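PDB 3KS6: glycerophosphoryl diester phosphodiesterase from Agrobacterium tumefaciens str. C58, which belongs to the glycerophosphodiester phosphodiesterase family of TIM-barrel proteins and carries a magnesium ion at a site of acidic side chains. Local coordinates for residues S7-T12 / G16-H21; E89-L94 / V100-E105; A172-A177 / M197-A202; S144-W149 / I178-H183; T53-A56 / M60-A63. All blocks are in the same frame, centred on the assembly; numbering follows the deposited sequence. Where two conformers were deposited one is given.

Contact 1: residues S7-T12 / G16-H21; sequences SHRGGT and GDSTPH. With ACT (acetate ion), chain H.
R9 reaches across to D17 with one branch of its guanidinium group and with the other holds an acetate ion, probably from the crystallisation liquor. The R9 chain runs extended from CG to NE, which carries the guanidinium past the H8 ring to D17 and the acetate. NH1 of R9 gives a salt bridge to OD2 of D17 at 2.8 Å, coming to the syn side of that oxygen but out of the carboxylate plane, while OD2 lies near the guanidinium plane; the two planes are 35° apart. NH2 of R9 donates to OXT of the acetate at 2.7 Å. The same oxygen takes a bond from NE2 of H8, whose ring has CG of R9 over the centre of one face, so the aliphatic part of the arginine lies on the imidazole while both donors converge on one anion. The other carboxylate oxygen, OD1 of D17, accepts from OG of S18 at 2.8 Å, so both oxygens of the aspartate are engaged. Beside the pair, CG2 of T12 packs alongside CB of D17 at 3.9 Å, while OG1 of T12 has D232 as its partner. The backbones close up through G16 N to T12 O at 2.9 Å and a weak bond from S18 N to R9 O. A water bridges R9 O and G16 O, at 2.7 Å from each. R9 also touches E35 and D37, ligands of the magnesium ion. A histidine at the end of the first barrel strand and an arginine just after it, beside the metal site, are characteristic of the active-site end of this TIM-barrel family.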
# COMPACT_ATOMS: atom_id res chain seq x y z
N SER A 7 7.29 -2.86 -0.85
CA SER A 7 6.97 -4.27 -1.02
C SER A 7 5.46 -4.49 -0.87
O SER A 7 4.93 -4.31 0.22
CB SER A 7 7.71 -5.07 0.04
OG SER A 7 7.40 -6.45 0.02
N HIS A 8 4.80 -4.89 -1.96
CA HIS A 8 3.33 -4.97 -2.04
C HIS A 8 2.84 -6.15 -1.25
O HIS A 8 3.12 -7.29 -1.59
CB HIS A 8 2.89 -5.04 -3.50
CG HIS A 8 1.40 -4.91 -3.71
ND1 HIS A 8 0.65 -5.87 -4.37
CD2 HIS A 8 0.54 -3.91 -3.39
CE1 HIS A 8 -0.61 -5.47 -4.40
NE2 HIS A 8 -0.70 -4.28 -3.84
N ARG A 9 2.13 -5.87 -0.17
CA ARG A 9 1.59 -6.90 0.70
C ARG A 9 2.68 -7.81 1.29
O ARG A 9 2.45 -8.97 1.61
CB ARG A 9 0.51 -7.74 -0.02
CG ARG A 9 -0.51 -6.90 -0.77
CD ARG A 9 -1.64 -7.73 -1.34
NE ARG A 9 -2.39 -6.95 -2.33
CZ ARG A 9 -3.21 -7.45 -3.25
NH1 ARG A 9 -3.44 -8.75 -3.34
NH2 ARG A 9 -3.79 -6.61 -4.10
N GLY A 10 3.89 -7.27 1.45
CA GLY A 10 5.01 -8.04 1.93
C GLY A 10 5.74 -8.81 0.85
O GLY A 10 6.65 -9.53 1.17
N GLY A 11 5.29 -8.69 -0.42
CA GLY A 11 5.93 -9.32 -1.59
C GLY A 11 5.14 -10.54 -2.05
O GLY A 11 5.65 -11.67 -2.02
N THR A 12 3.92 -10.29 -2.52
CA THR A 12 2.93 -11.33 -2.81
C THR A 12 3.46 -12.51 -3.63
O THR A 12 3.23 -13.65 -3.29
CB THR A 12 1.71 -10.72 -3.58
OG1 THR A 12 1.29 -9.54 -2.89
CG2 THR A 12 0.53 -11.68 -3.67
N GLY A 16 3.61 -15.11 -0.81
CA GLY A 16 2.20 -15.19 -0.54
C GLY A 16 1.68 -13.84 -0.15
O GLY A 16 2.45 -12.92 0.16
N ASP A 17 0.36 -13.73 -0.12
CA ASP A 17 -0.30 -12.46 0.10
C ASP A 17 -0.42 -12.12 1.59
O ASP A 17 -1.13 -12.78 2.34
CB ASP A 17 -1.67 -12.54 -0.56
CG ASP A 17 -2.41 -11.20 -0.61
OD1 ASP A 17 -2.39 -10.43 0.37
OD2 ASP A 17 -3.05 -10.96 -1.65
N SER A 18 0.28 -11.08 2.01
CA SER A 18 0.17 -10.56 3.39
C SER A 18 0.50 -11.60 4.45
O SER A 18 -0.18 -11.72 5.49
CB SER A 18 -1.25 -9.96 3.64
OG SER A 18 -1.58 -9.03 2.64
N THR A 19 1.59 -12.33 4.22
CA THR A 19 1.96 -13.42 5.12
C THR A 19 3.02 -12.98 6.10
O THR A 19 3.85 -12.10 5.76
CB THR A 19 2.56 -14.63 4.35
OG1 THR A 19 3.69 -14.20 3.59
CG2 THR A 19 1.49 -15.34 3.43
N PRO A 20 3.07 -13.62 7.28
CA PRO A 20 4.18 -13.37 8.19
C PRO A 20 5.57 -13.54 7.53
O PRO A 20 6.48 -12.73 7.76
CB PRO A 20 3.96 -14.43 9.29
CG PRO A 20 2.49 -14.63 9.30
CD PRO A 20 2.07 -14.54 7.87
N HIS A 21 5.75 -14.57 6.70
CA HIS A 21 7.03 -14.76 5.99
C HIS A 21 7.37 -13.55 5.10
O HIS A 21 8.49 -13.03 5.14
CB HIS A 21 6.99 -16.06 5.18
CG HIS A 21 8.27 -16.39 4.49
ND1 HIS A 21 8.35 -17.32 3.48
CD2 HIS A 21 9.52 -15.90 4.65
CE1 HIS A 21 9.60 -17.41 3.06
NE2 HIS A 21 10.33 -16.55 3.75
C ACT H . -3.64 -3.33 -5.62
O ACT H . -2.98 -3.72 -6.62
OXT ACT H . -3.47 -3.93 -4.52
CH3 ACT H . -4.61 -2.19 -5.71
O HOH W 1 3.49 -11.37 2.14

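Contact 2: residues E89-L94 / V100-E105; sequences EELCAL and VNFRCE. With MG (magnesium ion), chain F.
F102 stands up from its strand and meets L91 and C92 of the helix with the far end of its ring. Its chi1 of -82° sets CG beside the backbone N and anti to the carbonyl carbon, and the ring then projects toward the helix, with CE2 and CZ as the touching atoms. SG of C92 lies 3.8 Å from CE2 of F102, at the ring edge and almost in its plane: the sulfur is 5.1 Å from the ring centroid and 83° off the normal, a sulfur-aromatic contact made edge-on. The L91 and F102 side chains come from opposite directions, and the leucine branch point CG is 4.0 Å from CZ of F102. With CG anti to the backbone N (chi1 -178°), the leucine reaches from the helix toward the strand. No hydrogen bond joins the two segments; the contact is wholly apolar and buried. The F102 ring also meets F36 and Y95 edge-to-face, and L91 continues onto F36 and F23, which makes this contact one piece of a larger aromatic and aliphatic layer.

Three residues further along the strand, E105 uses a different conformation for a different task. Its chain is anti at chi1 and extended beyond CG, carrying OE1 to the magnesium ion at 2.0 Å, while two waters bind the metal at 2.1 Å each. E35 and D37 from strand 33-40 complete the protein ligands. Such helix-on-strand packing is that of a TIM barrel, whose active sites lie at the C-terminal ends of the strands; here E105 brings a magnesium ligand to that end.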
# COMPACT_ATOMS: atom_id res chain seq x y z
N GLU A 89 -0.83 -5.01 15.25
CA GLU A 89 0.16 -5.08 16.33
C GLU A 89 1.31 -6.04 16.03
O GLU A 89 2.51 -5.76 16.26
CB GLU A 89 -0.53 -5.51 17.65
CG GLU A 89 0.47 -5.76 18.78
CD GLU A 89 -0.15 -6.27 20.09
OE1 GLU A 89 -1.27 -6.82 20.07
OE2 GLU A 89 0.53 -6.11 21.13
N GLU A 90 0.94 -7.21 15.53
CA GLU A 90 1.93 -8.23 15.16
C GLU A 90 2.83 -7.72 14.03
O GLU A 90 4.05 -7.96 14.06
CB GLU A 90 1.22 -9.51 14.77
CG GLU A 90 0.58 -10.20 15.98
CD GLU A 90 -0.47 -11.29 15.62
OE1 GLU A 90 -0.82 -11.48 14.44
OE2 GLU A 90 -0.95 -11.94 16.55
N LEU A 91 2.24 -7.03 13.05
CA LEU A 91 3.01 -6.40 11.97
C LEU A 91 3.97 -5.35 12.53
O LEU A 91 5.15 -5.30 12.17
CB LEU A 91 2.08 -5.79 10.89
CG LEU A 91 2.74 -5.13 9.66
CD1 LEU A 91 3.65 -6.08 8.86
CD2 LEU A 91 1.69 -4.49 8.77
N CYS A 92 3.47 -4.51 13.42
CA CYS A 92 4.31 -3.46 14.02
C CYS A 92 5.52 -4.07 14.73
O CYS A 92 6.64 -3.60 14.58
CB CYS A 92 3.47 -2.64 15.00
SG CYS A 92 2.31 -1.51 14.24
N ALA A 93 5.30 -5.17 15.45
CA ALA A 93 6.41 -5.87 16.14
C ALA A 93 7.51 -6.31 15.19
O ALA A 93 8.70 -6.33 15.54
CB ALA A 93 5.88 -7.06 16.92
N LEU A 94 7.15 -6.69 13.96
CA LEU A 94 8.17 -7.08 13.01
C LEU A 94 9.07 -5.92 12.55
O LEU A 94 10.17 -6.15 12.05
CB LEU A 94 7.52 -7.72 11.77
CG LEU A 94 6.76 -9.02 11.97
CD1 LEU A 94 6.12 -9.40 10.60
CD2 LEU A 94 7.72 -10.12 12.51
N VAL A 100 12.85 -0.14 7.36
CA VAL A 100 11.71 -0.08 6.40
C VAL A 100 10.48 0.51 7.08
O VAL A 100 10.14 0.11 8.19
CB VAL A 100 11.43 -1.49 5.87
CG1 VAL A 100 10.21 -1.53 4.89
CG2 VAL A 100 12.70 -2.06 5.21
N ASN A 101 9.79 1.43 6.40
CA ASN A 101 8.65 2.12 6.95
C ASN A 101 7.36 1.67 6.32
O ASN A 101 7.38 0.81 5.46
CB ASN A 101 8.87 3.60 6.82
CG ASN A 101 10.01 4.08 7.69
OD1 ASN A 101 10.27 3.52 8.77
ND2 ASN A 101 10.70 5.09 7.24
N PHE A 102 6.24 2.22 6.79
CA PHE A 102 4.93 1.70 6.43
C PHE A 102 4.25 2.54 5.36
O PHE A 102 4.31 3.78 5.43
CB PHE A 102 3.99 1.75 7.66
CG PHE A 102 4.13 0.60 8.67
CD1 PHE A 102 4.95 -0.49 8.48
CD2 PHE A 102 3.29 0.59 9.77
CE1 PHE A 102 4.98 -1.53 9.40
CE2 PHE A 102 3.32 -0.47 10.69
CZ PHE A 102 4.19 -1.52 10.48
N ARG A 103 3.58 1.86 4.43
CA ARG A 103 2.65 2.46 3.48
C ARG A 103 1.32 1.71 3.75
O ARG A 103 1.13 0.55 3.37
CB ARG A 103 3.15 2.31 2.03
CG ARG A 103 2.14 2.75 0.94
CD ARG A 103 2.68 2.38 -0.38
NE ARG A 103 1.75 2.47 -1.49
CZ ARG A 103 1.92 3.22 -2.58
NH1 ARG A 103 3.02 3.96 -2.77
NH2 ARG A 103 1.01 3.15 -3.53
N CYS A 104 0.44 2.37 4.46
CA CYS A 104 -0.79 1.78 4.96
C CYS A 104 -1.99 2.16 4.08
O CYS A 104 -2.29 3.33 3.97
CB CYS A 104 -1.01 2.31 6.39
SG CYS A 104 -2.54 1.77 7.17
N GLU A 105 -2.69 1.18 3.53
CA GLU A 105 -3.87 1.49 2.69
C GLU A 105 -5.16 1.28 3.45
O GLU A 105 -5.35 0.24 4.07
CB GLU A 105 -3.90 0.64 1.40
CG GLU A 105 -4.93 1.16 0.40
CD GLU A 105 -5.02 0.35 -0.87
OE1 GLU A 105 -4.04 -0.37 -1.22
OE2 GLU A 105 -6.11 0.39 -1.49
MG MG F . -2.97 -2.10 -1.13
O HOH W 2 -2.11 -4.04 -1.05
O HOH W 3 -4.47 -2.89 -2.35

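Contact 3: residues A172-A177 / M197-A202; sequences AVIETA and MAQVQA
Two neighbouring helices on the outside of the barrel, 162-179 and 194-202, pack against each other here through one isoleucine. I174 points toward the second helix and makes every close approach from its own side with the terminal methyl CD1. That methyl lies 3.6 Å from CG of Q199 and 3.8 Å from CA of V200, so it settles against the backbone of the partner helix as well as its side chains. CG2 of V200 adds a looser apolar touch at 4.0 Å from CD1 of I174. The chain passes from one helix to the other through strand 184-188 of the TIM barrel, and I174 and V200 both also rest on L205, just before strand 206-210. Q199 crosses the isoleucine obliquely. Its CG is anti to the backbone N (chi1 -171°) and the chain runs on extended, laying the aliphatic part past the methyl on the exposed side and reaching P170. No hydrogen bond links the helices. Within the first of them, A172 O accepts from T176 N and also from T176 OG1, the latter at 2.6 Å, the two donors arriving from opposite faces of the carbonyl plane.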
# COMPACT_ATOMS: atom_id res chain seq x y z
N ALA A 172 -8.69 16.60 -14.70
CA ALA A 172 -9.69 16.54 -13.60
C ALA A 172 -9.17 15.73 -12.42
O ALA A 172 -9.56 16.01 -11.26
CB ALA A 172 -11.00 16.00 -14.08
N VAL A 173 -8.35 14.72 -12.69
CA VAL A 173 -7.71 14.00 -11.56
C VAL A 173 -6.86 14.99 -10.76
O VAL A 173 -6.92 15.03 -9.53
CB VAL A 173 -6.87 12.80 -12.01
CG1 VAL A 173 -5.91 12.31 -10.85
CG2 VAL A 173 -7.76 11.65 -12.50
N ILE A 174 -6.10 15.82 -11.46
CA ILE A 174 -5.23 16.78 -10.84
C ILE A 174 -6.05 17.86 -10.11
O ILE A 174 -5.72 18.20 -8.97
CB ILE A 174 -4.21 17.40 -11.87
CG1 ILE A 174 -3.23 16.31 -12.32
CG2 ILE A 174 -3.47 18.61 -11.29
CD1 ILE A 174 -2.47 16.66 -13.64
N GLU A 175 -7.11 18.36 -10.76
CA GLU A 175 -8.05 19.32 -10.14
C GLU A 175 -8.52 18.81 -8.78
O GLU A 175 -8.52 19.53 -7.77
CB GLU A 175 -9.36 19.44 -10.97
CG GLU A 175 -9.31 20.18 -12.29
CD GLU A 175 -10.58 19.96 -13.15
OE1 GLU A 175 -11.59 19.36 -12.68
OE2 GLU A 175 -10.54 20.40 -14.33
N THR A 176 -8.96 17.56 -8.81
CA THR A 176 -9.57 16.91 -7.68
C THR A 176 -8.60 16.74 -6.53
O THR A 176 -8.92 17.05 -5.36
CB THR A 176 -10.17 15.56 -8.12
OG1 THR A 176 -11.09 15.79 -9.19
CG2 THR A 176 -10.86 14.87 -6.95
N ALA A 177 -7.40 16.29 -6.84
CA ALA A 177 -6.38 16.17 -5.82
C ALA A 177 -6.11 17.53 -5.15
O ALA A 177 -6.06 17.63 -3.94
CB ALA A 177 -5.08 15.58 -6.41
N MSE A 197 3.30 12.02 -16.03
CA MSE A 197 4.15 12.43 -14.93
C MSE A 197 4.48 13.91 -14.95
O MSE A 197 4.47 14.57 -13.92
CB MSE A 197 5.43 11.56 -14.88
CG MSE A 197 6.42 12.00 -13.85
SE MSE A 197 7.90 10.75 -13.78
CE MSE A 197 9.09 11.81 -12.75
N ALA A 198 4.78 14.44 -16.14
CA ALA A 198 5.04 15.84 -16.30
C ALA A 198 3.85 16.69 -15.93
O ALA A 198 3.99 17.68 -15.21
CB ALA A 198 5.47 16.14 -17.79
N GLN A 199 2.66 16.33 -16.42
CA GLN A 199 1.46 17.09 -16.13
C GLN A 199 1.18 17.14 -14.61
O GLN A 199 0.84 18.21 -14.04
CB GLN A 199 0.28 16.49 -16.88
CG GLN A 199 -0.94 17.38 -16.80
CD GLN A 199 -2.10 16.85 -17.55
OE1 GLN A 199 -1.98 15.90 -18.31
NE2 GLN A 199 -3.26 17.50 -17.37
N VAL A 200 1.34 15.98 -13.97
CA VAL A 200 1.11 15.84 -12.53
C VAL A 200 2.16 16.70 -11.74
O VAL A 200 1.83 17.49 -10.87
CB VAL A 200 1.14 14.36 -12.12
CG1 VAL A 200 1.16 14.20 -10.63
CG2 VAL A 200 -0.04 13.59 -12.76
N GLN A 201 3.43 16.57 -12.09
CA GLN A 201 4.46 17.35 -11.41
C GLN A 201 4.39 18.85 -11.65
O GLN A 201 4.71 19.64 -10.77
CB GLN A 201 5.84 16.76 -11.74
CG GLN A 201 6.00 15.40 -11.15
CD GLN A 201 7.38 14.84 -11.35
OE1 GLN A 201 8.12 15.27 -12.23
NE2 GLN A 201 7.71 13.83 -10.57
N ALA A 202 3.93 19.25 -12.84
CA ALA A 202 3.79 20.66 -13.19
C ALA A 202 2.71 21.32 -12.32
O ALA A 202 2.76 22.52 -12.08
CB ALA A 202 3.43 20.83 -14.68

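Contact 4: residues S144-W149 / I178-H183; sequences SMDELW and IAHSIH
A Schellman motif ends helix 162-179, and this contact presses that helix terminus against helix 142-151 on the outer layer of the TIM barrel. S181, with positive phi, is the C-prime residue: its N bonds to I178 O at 3.0 Å, and I182 N turns back to A177 O. The turn brings H180, S181 and I182 to face D146, W149 and M145 in that order. H180 and D146 form a histidine-carboxylate hydrogen bond, ND1 to OD1 at 2.7 Å with a nearly straight 170° at the hydrogen. OD1 of D146 uses its syn lone pair, and imidazole and carboxylate planes are 10° apart, consistent with the bond holding the two groups nearly coplanar. The nearby carboxylate would probably favour a protonated ring. In the buried part, CD1 of I182 touches CB of M145, a selenomethionine, at 4.1 Å. Both residues also lie on W158 of strand 156-160, which carries the packing inward to the barrel wall. On the exposed flank, CB of S181 sits 3.8 Å from NE1 of W149, while S181 O bonds to R156. A water bridges the two segments beside the histidine-carboxylate pair, donating to D146 OD1 at 2.9 Å and to H180 O at 2.7 Å.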
# COMPACT_ATOMS: atom_id res chain seq x y z
N SER A 144 -12.07 8.65 2.36
CA SER A 144 -11.05 8.21 3.29
C SER A 144 -9.85 9.18 3.27
O SER A 144 -9.25 9.42 4.30
CB SER A 144 -10.62 6.77 3.00
OG SER A 144 -11.70 5.86 3.12
N MSE A 145 -9.54 9.76 2.12
CA MSE A 145 -8.48 10.77 2.05
C MSE A 145 -8.88 12.00 2.86
O MSE A 145 -8.04 12.62 3.53
CB MSE A 145 -8.24 11.16 0.60
CG MSE A 145 -7.78 10.02 -0.30
SE MSE A 145 -6.03 9.28 0.17
CE MSE A 145 -6.28 8.30 1.66
N ASP A 146 -10.15 12.36 2.77
CA ASP A 146 -10.67 13.49 3.55
C ASP A 146 -10.60 13.23 5.05
O ASP A 146 -10.25 14.11 5.82
CB ASP A 146 -12.10 13.87 3.08
CG ASP A 146 -12.12 14.49 1.70
OD1 ASP A 146 -11.03 14.75 1.13
OD2 ASP A 146 -13.24 14.73 1.17
N GLU A 147 -10.93 12.02 5.46
CA GLU A 147 -10.80 11.65 6.87
C GLU A 147 -9.40 11.70 7.40
O GLU A 147 -9.14 12.23 8.51
CB GLU A 147 -11.32 10.25 7.09
CG GLU A 147 -12.76 10.20 7.42
CD GLU A 147 -13.16 8.84 7.97
OE1 GLU A 147 -13.14 7.87 7.20
OE2 GLU A 147 -13.48 8.75 9.16
N LEU A 148 -8.48 11.16 6.61
CA LEU A 148 -7.06 11.21 6.98
C LEU A 148 -6.56 12.65 7.08
O LEU A 148 -5.79 12.98 7.98
CB LEU A 148 -6.25 10.40 5.98
CG LEU A 148 -6.39 8.89 6.00
CD1 LEU A 148 -5.80 8.30 4.71
CD2 LEU A 148 -5.68 8.27 7.22
N TRP A 149 -6.99 13.51 6.17
CA TRP A 149 -6.54 14.91 6.18
C TRP A 149 -6.89 15.57 7.53
O TRP A 149 -6.10 16.33 8.09
CB TRP A 149 -7.18 15.66 5.02
CG TRP A 149 -6.92 17.11 5.01
CD1 TRP A 149 -5.79 17.77 4.60
CD2 TRP A 149 -7.82 18.11 5.46
NE1 TRP A 149 -5.95 19.12 4.76
CE2 TRP A 149 -7.19 19.35 5.30
CE3 TRP A 149 -9.12 18.06 6.01
CZ2 TRP A 149 -7.82 20.56 5.65
CZ3 TRP A 149 -9.75 19.26 6.36
CH2 TRP A 149 -9.09 20.49 6.18
N ILE A 178 -5.96 18.58 -5.95
CA ILE A 178 -5.68 19.90 -5.42
C ILE A 178 -6.82 20.39 -4.52
O ILE A 178 -6.56 20.91 -3.42
CB ILE A 178 -5.38 20.90 -6.57
CG1 ILE A 178 -4.02 20.54 -7.20
CG2 ILE A 178 -5.36 22.35 -6.04
CD1 ILE A 178 -3.77 21.26 -8.52
N ALA A 179 -8.06 20.19 -4.97
CA ALA A 179 -9.26 20.62 -4.25
C ALA A 179 -9.36 19.93 -2.89
O ALA A 179 -9.91 20.49 -1.92
CB ALA A 179 -10.48 20.33 -5.05
N HIS A 180 -8.81 18.73 -2.83
CA HIS A 180 -8.80 17.94 -1.59
C HIS A 180 -7.49 17.97 -0.78
O HIS A 180 -7.30 17.17 0.17
CB HIS A 180 -9.14 16.53 -1.97
CG HIS A 180 -10.60 16.35 -2.27
ND1 HIS A 180 -11.47 15.81 -1.35
CD2 HIS A 180 -11.34 16.68 -3.35
CE1 HIS A 180 -12.68 15.77 -1.87
NE2 HIS A 180 -12.64 16.31 -3.08
N SER A 181 -6.63 18.92 -1.11
CA SER A 181 -5.34 19.08 -0.41
C SER A 181 -4.51 17.80 -0.39
O SER A 181 -3.86 17.50 0.61
CB SER A 181 -5.52 19.59 1.02
OG SER A 181 -6.20 20.82 1.03
N ILE A 182 -4.52 17.08 -1.52
CA ILE A 182 -3.72 15.87 -1.71
C ILE A 182 -2.48 16.31 -2.49
O ILE A 182 -2.60 17.01 -3.50
CB ILE A 182 -4.56 14.75 -2.47
CG1 ILE A 182 -5.77 14.32 -1.59
CG2 ILE A 182 -3.71 13.54 -2.83
CD1 ILE A 182 -6.86 13.60 -2.34
N HIS A 183 -1.31 15.87 -2.04
CA HIS A 183 -0.03 16.30 -2.60
C HIS A 183 0.68 15.23 -3.40
O HIS A 183 1.75 15.51 -3.95
CB HIS A 183 0.87 16.79 -1.49
CG HIS A 183 0.21 17.82 -0.63
ND1 HIS A 183 -0.21 19.03 -1.14
CD2 HIS A 183 -0.16 17.81 0.67
CE1 HIS A 183 -0.78 19.73 -0.18
NE2 HIS A 183 -0.77 19.01 0.92
O HOH W 4 -8.13 14.83 1.25

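Contact 5: residues T53-A56 / M60-A63; sequences TLDA and MTGA
D55 and L54 hold the chain at M60-G62, D55 by its carboxylate and L54 by a backbone bond and packing. The tight part centres on G62. Its O accepts from L54 N at 3.0 Å, with 158° at the hydrogen, and its N donates to OD1 of D55, also at 3.0 Å, so both backbone polar atoms of the glycine are held by the opposite segment. The second carboxylate oxygen, OD2 of D55, takes the hydroxyl proton of T61 OG1 at 2.9 Å from above the carboxylate plane. D55 owes this reach to its chi1 of -55°, which sets CG beside the backbone N and lets the two oxygens serve neighbouring residues. T53 and A63 form a single beta bridge, and CA of T53 stands 3.1 Å from G62 O in a CA-H...O contact.

The other parts are looser. CD1 of L54 lies alongside CB of M60, a selenomethionine, at 4.2 Å, the side chains pointing the same way. T61 is exposed and its side chain starts away from the 53-56 segment, though its hydroxyl comes back to D55. A water near D55 O and M60 O, 2.9 Å from each, lies between the two backbones at this end. The buried L54 turns inward to H49, M60 touches A75 beyond helix 69-74, and T53 touches V110 beyond strand 101-106; the two segments lie in a surface loop between strand 46-48 and helix 69-74.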
# COMPACT_ATOMS: atom_id res chain seq x y z
N THR A 53 -12.91 -9.60 2.49
CA THR A 53 -13.32 -10.97 2.77
C THR A 53 -12.12 -11.89 2.72
O THR A 53 -11.08 -11.59 2.10
CB THR A 53 -14.37 -11.49 1.77
OG1 THR A 53 -13.80 -11.48 0.47
CG2 THR A 53 -15.67 -10.63 1.80
N LEU A 54 -12.25 -13.02 3.38
CA LEU A 54 -11.19 -14.00 3.45
C LEU A 54 -11.12 -14.98 2.27
O LEU A 54 -10.19 -15.72 2.18
CB LEU A 54 -11.31 -14.78 4.77
CG LEU A 54 -11.05 -14.02 6.10
CD1 LEU A 54 -11.07 -15.01 7.30
CD2 LEU A 54 -9.72 -13.24 6.09
N ASP A 55 -12.10 -14.94 1.37
CA ASP A 55 -12.29 -15.99 0.35
C ASP A 55 -11.10 -16.25 -0.57
O ASP A 55 -10.70 -17.39 -0.74
CB ASP A 55 -13.52 -15.70 -0.51
CG ASP A 55 -14.81 -15.51 0.30
OD1 ASP A 55 -14.78 -14.92 1.38
OD2 ASP A 55 -15.88 -15.96 -0.18
N ALA A 56 -10.52 -15.18 -1.12
CA ALA A 56 -9.52 -15.27 -2.20
C ALA A 56 -8.18 -15.81 -1.80
O ALA A 56 -7.55 -16.54 -2.58
CB ALA A 56 -9.35 -13.89 -2.86
N MSE A 60 -10.98 -19.99 4.27
CA MSE A 60 -12.26 -19.61 4.87
C MSE A 60 -12.96 -18.63 3.97
O MSE A 60 -12.38 -18.15 3.00
CB MSE A 60 -12.04 -18.94 6.22
CG MSE A 60 -11.30 -19.76 7.21
SE MSE A 60 -12.35 -21.26 7.76
CE MSE A 60 -10.99 -22.18 8.89
N THR A 61 -14.20 -18.30 4.34
CA THR A 61 -15.03 -17.41 3.57
C THR A 61 -15.65 -16.46 4.57
O THR A 61 -15.79 -16.80 5.76
CB THR A 61 -16.16 -18.25 2.86
OG1 THR A 61 -16.97 -17.41 2.05
CG2 THR A 61 -17.03 -18.89 3.88
N GLY A 62 -16.04 -15.29 4.08
CA GLY A 62 -16.74 -14.30 4.86
C GLY A 62 -16.05 -12.95 4.99
O GLY A 62 -14.85 -12.82 4.77
N ALA A 63 -16.86 -11.94 5.32
CA ALA A 63 -16.38 -10.58 5.56
C ALA A 63 -15.70 -10.45 6.91
O ALA A 63 -16.29 -10.74 7.93
CB ALA A 63 -17.54 -9.59 5.47
O HOH W 5 -11.82 -19.68 0.65

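From the N terminus, contact 1 closes the short turn after strand 4-8, with helix 12-15 between its segments. Contact 5 then closes a tight surface loop after strand 46-48, and contact 2 a short return from helix 88-95 into strand 101-106. These three lie in series. Contacts 1 and 2 have centres about 12 Å apart and reach the same sheet without touching, both close to the magnesium ion. Farther along, contacts 3 and 4 cross: their segments alternate, and both use helix 162-179, joining it to helix 194-202 and helix 142-151 respectively. They touch where A177 meets I182. Contact 3 lies across the chain's centre from contacts 1, 2 and 5.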